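Local coordinates for type III secretion system effector protein ExoU (Pseudomonas fluorescens, PDB 4QMK), which probably hydrolyses membrane phospholipids as a patatin-like phospholipase delivered by type III secretion, with a domain that binds phosphatidylinositol 4,5-bisphosphate and localises it to the plasma membrane, at residues 87-91 with 92-96; 446-449 with 450-454; 532-535 with 536-539; 628-631 with 632-635. All blocks are in the same frame, centred on the assembly; numbering follows the deposited sequence.

Interaction 1 (87-91 with 92-96)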
# COMPACT_ATOMS: atom_id res chain seq x y z
N ALA A 87 18.66 -27.60 19.64
CA ALA A 87 20.00 -27.09 20.02
C ALA A 87 19.97 -25.63 20.40
O ALA A 87 20.59 -25.25 21.37
CB ALA A 87 20.99 -27.29 18.90
N LEU A 88 19.26 -24.78 19.66
CA LEU A 88 19.21 -23.35 20.03
C LEU A 88 18.53 -23.10 21.37
O LEU A 88 19.04 -22.35 22.20
CB LEU A 88 18.53 -22.52 18.96
CG LEU A 88 19.37 -22.29 17.72
CD1 LEU A 88 18.49 -21.72 16.63
CD2 LEU A 88 20.53 -21.37 18.01
N GLU A 89 17.40 -23.76 21.59
CA GLU A 89 16.58 -23.54 22.77
C GLU A 89 17.26 -24.11 24.00
O GLU A 89 17.42 -23.43 25.01
CB GLU A 89 15.22 -24.18 22.56
CG GLU A 89 14.07 -23.53 23.30
CD GLU A 89 12.77 -24.27 23.06
OE1 GLU A 89 12.64 -25.42 23.53
OE2 GLU A 89 11.87 -23.68 22.41
N GLU A 90 17.68 -25.36 23.89
CA GLU A 90 18.41 -26.06 24.97
C GLU A 90 19.69 -25.32 25.43
O GLU A 90 20.20 -25.57 26.49
CB GLU A 90 18.69 -27.49 24.52
CG GLU A 90 20.05 -28.06 24.89
CD GLU A 90 20.33 -29.31 24.06
OE1 GLU A 90 19.34 -30.07 23.81
OE2 GLU A 90 21.51 -29.50 23.63
N ALA A 91 20.19 -24.41 24.61
CA ALA A 91 21.32 -23.58 24.98
C ALA A 91 20.88 -22.15 25.31
O ALA A 91 21.71 -21.26 25.39
CB ALA A 91 22.31 -23.56 23.83
N ASP A 92 19.58 -21.95 25.53
CA ASP A 92 19.01 -20.61 25.77
C ASP A 92 19.49 -19.58 24.75
O ASP A 92 19.64 -18.38 25.07
CB ASP A 92 19.32 -20.13 27.20
CG ASP A 92 18.32 -20.63 28.22
OD1 ASP A 92 17.26 -21.20 27.85
OD2 ASP A 92 18.58 -20.42 29.42
N LYS A 93 19.73 -20.03 23.53
CA LYS A 93 20.17 -19.09 22.52
C LYS A 93 19.11 -18.75 21.50
O LYS A 93 19.34 -17.96 20.61
CB LYS A 93 21.55 -19.49 21.94
CG LYS A 93 22.67 -18.98 22.85
CD LYS A 93 24.11 -19.25 22.42
CE LYS A 93 24.75 -20.40 23.18
NZ LYS A 93 26.21 -20.57 22.89
N LEU A 94 17.92 -19.30 21.65
CA LEU A 94 16.81 -18.98 20.71
C LEU A 94 16.18 -17.63 21.03
O LEU A 94 15.72 -16.89 20.13
CB LEU A 94 15.76 -20.08 20.72
CG LEU A 94 14.59 -19.83 19.76
CD1 LEU A 94 15.05 -19.49 18.33
CD2 LEU A 94 13.67 -21.04 19.72
N LYS A 95 16.07 -17.35 22.31
CA LYS A 95 15.51 -16.10 22.77
C LYS A 95 16.12 -14.92 22.04
O LYS A 95 15.43 -14.09 21.53
CB LYS A 95 15.83 -15.98 24.25
CG LYS A 95 15.08 -14.91 25.00
CD LYS A 95 13.71 -15.41 25.46
CE LYS A 95 13.39 -14.95 26.89
NZ LYS A 95 13.68 -13.51 27.14
N GLY A 96 17.44 -14.85 22.02
CA GLY A 96 18.13 -13.72 21.48
C GLY A 96 18.23 -13.65 19.97
O GLY A 96 18.89 -12.74 19.44

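Interaction 2 (446-449 with 450-454)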
# COMPACT_ATOMS: atom_id res chain seq x y z
N MET A 446 35.30 4.61 22.66
CA MET A 446 34.46 5.18 21.58
C MET A 446 33.93 4.08 20.65
O MET A 446 32.90 4.29 19.96
CB MET A 446 35.22 6.22 20.74
CG MET A 446 35.73 7.45 21.47
SD MET A 446 34.50 8.76 21.75
CE MET A 446 33.59 8.00 23.11
N ALA A 447 34.61 2.94 20.60
CA ALA A 447 34.13 1.83 19.78
C ALA A 447 33.08 0.94 20.45
O ALA A 447 32.55 0.07 19.83
CB ALA A 447 35.32 0.99 19.36
N MET A 448 32.80 1.13 21.73
CA MET A 448 31.86 0.28 22.47
C MET A 448 30.50 0.90 22.55
O MET A 448 30.37 2.10 22.80
CB MET A 448 32.35 0.05 23.89
CG MET A 448 33.79 -0.39 23.94
SD MET A 448 34.41 -0.87 25.57
CE MET A 448 33.70 0.42 26.50
N ASP A 449 29.48 0.11 22.25
CA ASP A 449 28.07 0.56 22.37
C ASP A 449 27.71 0.67 23.83
O ASP A 449 28.50 0.30 24.69
CB ASP A 449 27.11 -0.40 21.61
CG ASP A 449 27.17 -1.83 22.12
OD1 ASP A 449 26.79 -2.10 23.27
OD2 ASP A 449 27.55 -2.72 21.34
N ASP A 450 26.55 1.23 24.13
CA ASP A 450 26.21 1.50 25.55
C ASP A 450 26.20 0.27 26.40
O ASP A 450 26.75 0.27 27.50
CB ASP A 450 24.89 2.24 25.66
CG ASP A 450 24.96 3.67 25.11
OD1 ASP A 450 26.06 4.16 24.76
OD2 ASP A 450 23.89 4.32 25.03
N GLN A 451 25.64 -0.81 25.89
CA GLN A 451 25.58 -2.04 26.65
C GLN A 451 26.97 -2.54 27.03
O GLN A 451 27.24 -2.85 28.20
CB GLN A 451 24.84 -3.12 25.87
CG GLN A 451 24.58 -4.37 26.69
CD GLN A 451 23.65 -5.36 25.99
OE1 GLN A 451 24.01 -5.95 24.95
NE2 GLN A 451 22.47 -5.57 26.57
N MET A 452 27.85 -2.60 26.04
CA MET A 452 29.22 -3.09 26.25
C MET A 452 29.94 -2.19 27.22
O MET A 452 30.64 -2.68 28.10
CB MET A 452 29.96 -3.26 24.90
CG MET A 452 31.43 -3.62 24.97
SD MET A 452 32.15 -4.07 23.37
CE MET A 452 31.42 -5.70 23.20
N LEU A 453 29.75 -0.88 27.09
CA LEU A 453 30.41 0.05 28.00
C LEU A 453 29.93 -0.09 29.41
O LEU A 453 30.73 -0.04 30.36
CB LEU A 453 30.23 1.49 27.53
CG LEU A 453 30.94 2.60 28.29
CD1 LEU A 453 32.42 2.36 28.31
CD2 LEU A 453 30.66 3.90 27.58
N ALA A 454 28.62 -0.30 29.58
CA ALA A 454 28.08 -0.54 30.92
C ALA A 454 28.73 -1.78 31.57
O ALA A 454 28.94 -1.79 32.79
CB ALA A 454 26.57 -0.68 30.88

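Interaction 3 (532-535 with 536-539)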
# COMPACT_ATOMS: atom_id res chain seq x y z
N GLN A 532 15.62 5.86 15.36
CA GLN A 532 15.39 7.03 16.13
C GLN A 532 14.68 8.08 15.26
O GLN A 532 15.27 8.83 14.47
CB GLN A 532 16.71 7.38 16.80
CG GLN A 532 16.93 8.78 17.29
CD GLN A 532 15.81 9.39 18.09
OE1 GLN A 532 14.77 9.76 17.53
NE2 GLN A 532 16.10 9.68 19.37
N ARG A 533 13.37 8.06 15.40
CA ARG A 533 12.46 8.87 14.61
C ARG A 533 12.74 10.37 14.70
O ARG A 533 12.89 11.06 13.69
CB ARG A 533 11.01 8.52 15.01
CG ARG A 533 9.94 9.13 14.13
CD ARG A 533 9.97 8.50 12.73
NE ARG A 533 9.39 9.36 11.70
CZ ARG A 533 10.03 10.33 11.03
NH1 ARG A 533 11.32 10.62 11.25
NH2 ARG A 533 9.37 11.04 10.11
N ASN A 534 12.86 10.87 15.93
CA ASN A 534 13.09 12.28 16.12
C ASN A 534 14.38 12.74 15.44
O ASN A 534 14.40 13.81 14.83
CB ASN A 534 13.15 12.63 17.61
CG ASN A 534 11.83 12.48 18.28
OD1 ASN A 534 10.79 12.40 17.64
ND2 ASN A 534 11.86 12.42 19.60
N PHE A 535 15.44 11.94 15.58
CA PHE A 535 16.68 12.25 14.94
C PHE A 535 16.51 12.28 13.42
O PHE A 535 17.03 13.20 12.74
CB PHE A 535 17.86 11.35 15.36
CG PHE A 535 18.28 11.49 16.82
CD1 PHE A 535 17.85 12.57 17.62
CD2 PHE A 535 19.20 10.62 17.37
CE1 PHE A 535 18.30 12.74 18.91
CE2 PHE A 535 19.63 10.77 18.69
CZ PHE A 535 19.19 11.84 19.45
N GLN A 536 15.76 11.34 12.88
CA GLN A 536 15.50 11.31 11.44
C GLN A 536 14.84 12.62 10.98
O GLN A 536 15.26 13.20 10.00
CB GLN A 536 14.64 10.09 11.07
CG GLN A 536 15.43 8.80 10.95
CD GLN A 536 16.40 8.82 9.77
OE1 GLN A 536 16.07 9.33 8.69
NE2 GLN A 536 17.59 8.29 9.96
N GLN A 537 13.81 13.09 11.68
CA GLN A 537 13.17 14.36 11.25
C GLN A 537 14.18 15.49 11.24
O GLN A 537 14.18 16.33 10.34
CB GLN A 537 12.08 14.84 12.19
CG GLN A 537 10.94 13.92 12.51
CD GLN A 537 10.00 14.56 13.53
OE1 GLN A 537 9.71 13.97 14.58
NE2 GLN A 537 9.57 15.79 13.25
N LEU A 538 15.01 15.54 12.29
CA LEU A 538 16.00 16.58 12.39
C LEU A 538 16.97 16.44 11.24
O LEU A 538 17.35 17.45 10.63
CB LEU A 538 16.73 16.54 13.73
CG LEU A 538 17.84 17.60 13.78
CD1 LEU A 538 17.32 19.02 13.67
CD2 LEU A 538 18.65 17.42 15.04
N LEU A 539 17.37 15.22 10.91
CA LEU A 539 18.28 15.04 9.74
C LEU A 539 17.66 15.53 8.45
O LEU A 539 18.37 16.08 7.61
CB LEU A 539 18.74 13.60 9.58
CG LEU A 539 19.74 13.16 10.65
CD1 LEU A 539 20.09 11.71 10.45
CD2 LEU A 539 20.97 14.01 10.61

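Interaction 4 (628-631 with 632-635)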
# COMPACT_ATOMS: atom_id res chain seq x y z
N ARG A 628 23.76 -8.64 -26.91
CA ARG A 628 23.58 -9.20 -28.27
C ARG A 628 22.29 -8.62 -28.80
O ARG A 628 21.39 -8.32 -28.01
CB ARG A 628 23.48 -10.74 -28.32
CG ARG A 628 24.56 -11.53 -27.59
CD ARG A 628 25.84 -11.79 -28.36
NE ARG A 628 25.66 -12.85 -29.35
CZ ARG A 628 26.63 -13.58 -29.89
NH1 ARG A 628 27.91 -13.43 -29.53
NH2 ARG A 628 26.33 -14.49 -30.79
N ASN A 629 22.21 -8.46 -30.12
CA ASN A 629 20.98 -8.04 -30.76
C ASN A 629 20.09 -9.26 -31.05
O ASN A 629 20.37 -10.06 -31.95
CB ASN A 629 21.25 -7.32 -32.09
CG ASN A 629 21.86 -5.94 -31.91
OD1 ASN A 629 22.50 -5.61 -30.88
ND2 ASN A 629 21.69 -5.12 -32.94
N LYS A 630 19.02 -9.39 -30.26
CA LYS A 630 18.03 -10.44 -30.42
C LYS A 630 16.67 -9.79 -30.70
O LYS A 630 15.83 -9.65 -29.80
CB LYS A 630 17.98 -11.28 -29.15
CG LYS A 630 19.32 -11.89 -28.77
CD LYS A 630 19.17 -13.00 -27.75
CE LYS A 630 20.49 -13.74 -27.53
NZ LYS A 630 20.30 -14.97 -26.71
N PRO A 631 16.45 -9.35 -31.95
CA PRO A 631 15.16 -8.70 -32.26
C PRO A 631 13.90 -9.54 -31.88
O PRO A 631 12.87 -8.98 -31.51
CB PRO A 631 15.25 -8.43 -33.78
CG PRO A 631 16.40 -9.25 -34.29
CD PRO A 631 17.34 -9.44 -33.13
N TRP A 632 14.00 -10.86 -31.98
CA TRP A 632 12.91 -11.80 -31.65
C TRP A 632 12.64 -11.84 -30.14
O TRP A 632 11.54 -12.22 -29.71
CB TRP A 632 13.22 -13.23 -32.19
CG TRP A 632 14.48 -13.73 -31.62
CD1 TRP A 632 14.63 -14.32 -30.42
CD2 TRP A 632 15.79 -13.56 -32.16
NE1 TRP A 632 15.96 -14.57 -30.17
CE2 TRP A 632 16.70 -14.10 -31.23
CE3 TRP A 632 16.29 -13.00 -33.36
CZ2 TRP A 632 18.10 -14.12 -31.44
CZ3 TRP A 632 17.68 -13.02 -33.58
CH2 TRP A 632 18.57 -13.58 -32.62
N SER A 633 13.61 -11.45 -29.31
CA SER A 633 13.39 -11.40 -27.85
C SER A 633 12.49 -10.23 -27.46
O SER A 633 12.80 -9.49 -26.56
CB SER A 633 14.69 -11.37 -27.05
OG SER A 633 15.24 -12.68 -26.96
N LYS A 634 11.37 -10.11 -28.18
CA LYS A 634 10.29 -9.17 -27.89
C LYS A 634 10.84 -7.80 -27.55
O LYS A 634 11.81 -7.37 -28.17
CB LYS A 634 9.42 -9.75 -26.75
CG LYS A 634 9.01 -11.22 -26.90
CD LYS A 634 8.17 -11.50 -28.13
CE LYS A 634 7.89 -12.99 -28.25
NZ LYS A 634 7.18 -13.32 -29.51
N PRO A 635 10.13 -7.07 -26.66
CA PRO A 635 10.68 -5.86 -26.05
C PRO A 635 11.50 -6.16 -24.79
O PRO A 635 11.22 -7.13 -24.07
CB PRO A 635 9.43 -5.06 -25.64
CG PRO A 635 8.34 -5.59 -26.51
CD PRO A 635 8.66 -7.04 -26.67

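Interaction 1 (87-91 with 92-96)
K93 folds back beside L88 and A91, and its side chain can be traced along the end of helix 81-90. CB stands 3.8 Å from L88 O and nearly as close to A91 O. CG comes nearer to the second carbonyl, at 3.5 Å from A91 O. The chain then bends at chi3 (-102°), which brings CE to 4.0 Å from A91 CB and keeps the aliphatic run against the last turn. Beyond CE the chain leads away from the helix, and NZ forms a salt bridge with E430 of helix 408-431. The backbone explains why K93 arrives here. K93 N donates to L88 O over 2.8 Å, and D92 N donates to E89 O over 2.7 Å; D92, with its positive phi (48°), is the C-prime residue. This pair of bonds defines a Schellman motif, which ends the helix and turns the chain toward strand 99-103 of the patatin-like phospholipase fold. The two bonds differ in approach: K93 N comes nearly head-on to its carbonyl, whereas D92 N lies above the carbonyl plane of E89. An apolar contact accompanies the turn, with L94 CB 4.1 Å from L88 CB and equally far from E89 CA. L94 CG lies anti to the backbone N (chi1 -179°), and the branch slants across the E89 side chain, with CD2 4.2 Å from E89 OE2. That same carboxylate oxygen accepts a hydrogen bond from A119 N, while L88 packs on L426 of helix 408-431.

Interaction 2 (446-449 with 450-454)
The backbone turns into helix 450-461 at D449, whose O accepts from L453 N over 3.0 Å with an N-H...O angle of 162°, the first i to i+4 bond of that helix. The D449 side chain meets the same turn from its start: OD1 accepts from M452 N, also at 3.0 Å, and the bond is nearly straight at 167°. The donor sits above the carboxylate plane. With CG placed between the backbone N and the carbonyl carbon (chi1 59°), the carboxylate swings over the end of the helix, and OD1 also touches Q451 CB at 3.4 Å. D449 is therefore the N-cap, and its negative charge would probably be favoured by the positive end of the helix dipole. On the buried side M448 and M452 cross at about a right angle, M448 CB lying 3.9 Å from M452 CG and M448 SD 4.1 Å from the same carbon. L453 lies close to the M448 side chain as well, though the placement of the M448 methyl is doubtful. Helix 464-491 ties the entry down: R473 makes a salt bridge with D450 OD1 and a hydrogen bond with M448 O, while M448 packs on L327.

Interaction 3 (532-535 with 536-539)
Q536 N donates to Q532 O over 3.0 Å, the opening bond of helix 533-544, and Q532 is the N-cap residue of that helix. Its side chain curls back, bent at chi2 (47°), until OE1 accepts from F535 N at 3.0 Å; the donor stands above the carbonyl plane of the amide. The same bend puts NE2 over the F535 ring, but Q532 CG is modelled too close to that ring, so the exact fit is doubtful. NE2 is held from outside by D484 of helix 464-491, which also takes N534 ND2. R533 is bent at chi2 as well. Its CG lies anti to the backbone N, and the turn at chi2 (69°) folds the chain back toward the next helical turn, where NH1 comes 3.4 Å from Q536 CB and 3.6 Å from Q537 CG. High B-factors make this position less certain. Q536 CB meets the guanidinium at its edge, near its plane. By contrast, Q537 is extended beyond CG and runs side by side with N534, their amide planes 70° apart. N491 donates to Q537 OE1, and that oxygen lies 3.6 Å from N534 OD1.

Interaction 4 (628-631 with 632-635)
W632 lays its indole against K630 and P631, the residues just before it, and this is the tight part of the contact. CG of W632 lies between the backbone N and the carbonyl carbon (chi1 59°), a torsion that folds the ring back along the preceding chain. K630 CA then sits over the face of the six-membered ring, 3.8 Å from its centroid and 10° off the normal, which meets the criteria for a CH-pi contact. K630 CB approaches the same face, 3.7 Å from W632 CZ2. P631 fills in along the neighbouring part of the six-membered ring, its CD 3.6 Å from W632 CZ3 and 3.7 Å from CE3. Beneath the ring the chain makes a type I beta turn from K630 to S633, closed by S633 N donating to K630 O over 2.9 Å. That bond is bent, with an N-H...O angle of 143°, and its donor lies above the carbonyl plane. S633 adds a loose contact of its OG with K630 CB at 3.8 Å. The solvent side differs: K630 is extended beyond CG and its end leads away from the turn, and K634 points away with a positive phi. Both lysines are exposed, and crystal neighbours touch them as well as P631 and W632, so lattice packing may influence their poses. The turn lies in the loop between helices 611-624 and 639-646, within the ExoU C-terminal family region, and P635 at its end packs on E147 of the second subunit.

How the interactions relate
The four contacts follow one another along the chain without touching. Interactions 2 and 3 both mark helix starts, 22 Å apart between centres, and both are anchored to helix 464-491, through R473 and D484 respectively. Interaction 1 is instead a helix end, 24 Å from interaction 2 between centres, with nearest atoms about 10 Å apart. Its loop leads into strand 99-103, whose end carries G102 of a probable nucleophile elbow (G102, S104, G106), consistent with a patatin-like phospholipase active site. Interaction 4 is remote: its centre lies 53 Å from interaction 1 and 57 Å from interaction 2, across the centre of the chain from both, and 48 Å from interaction 3.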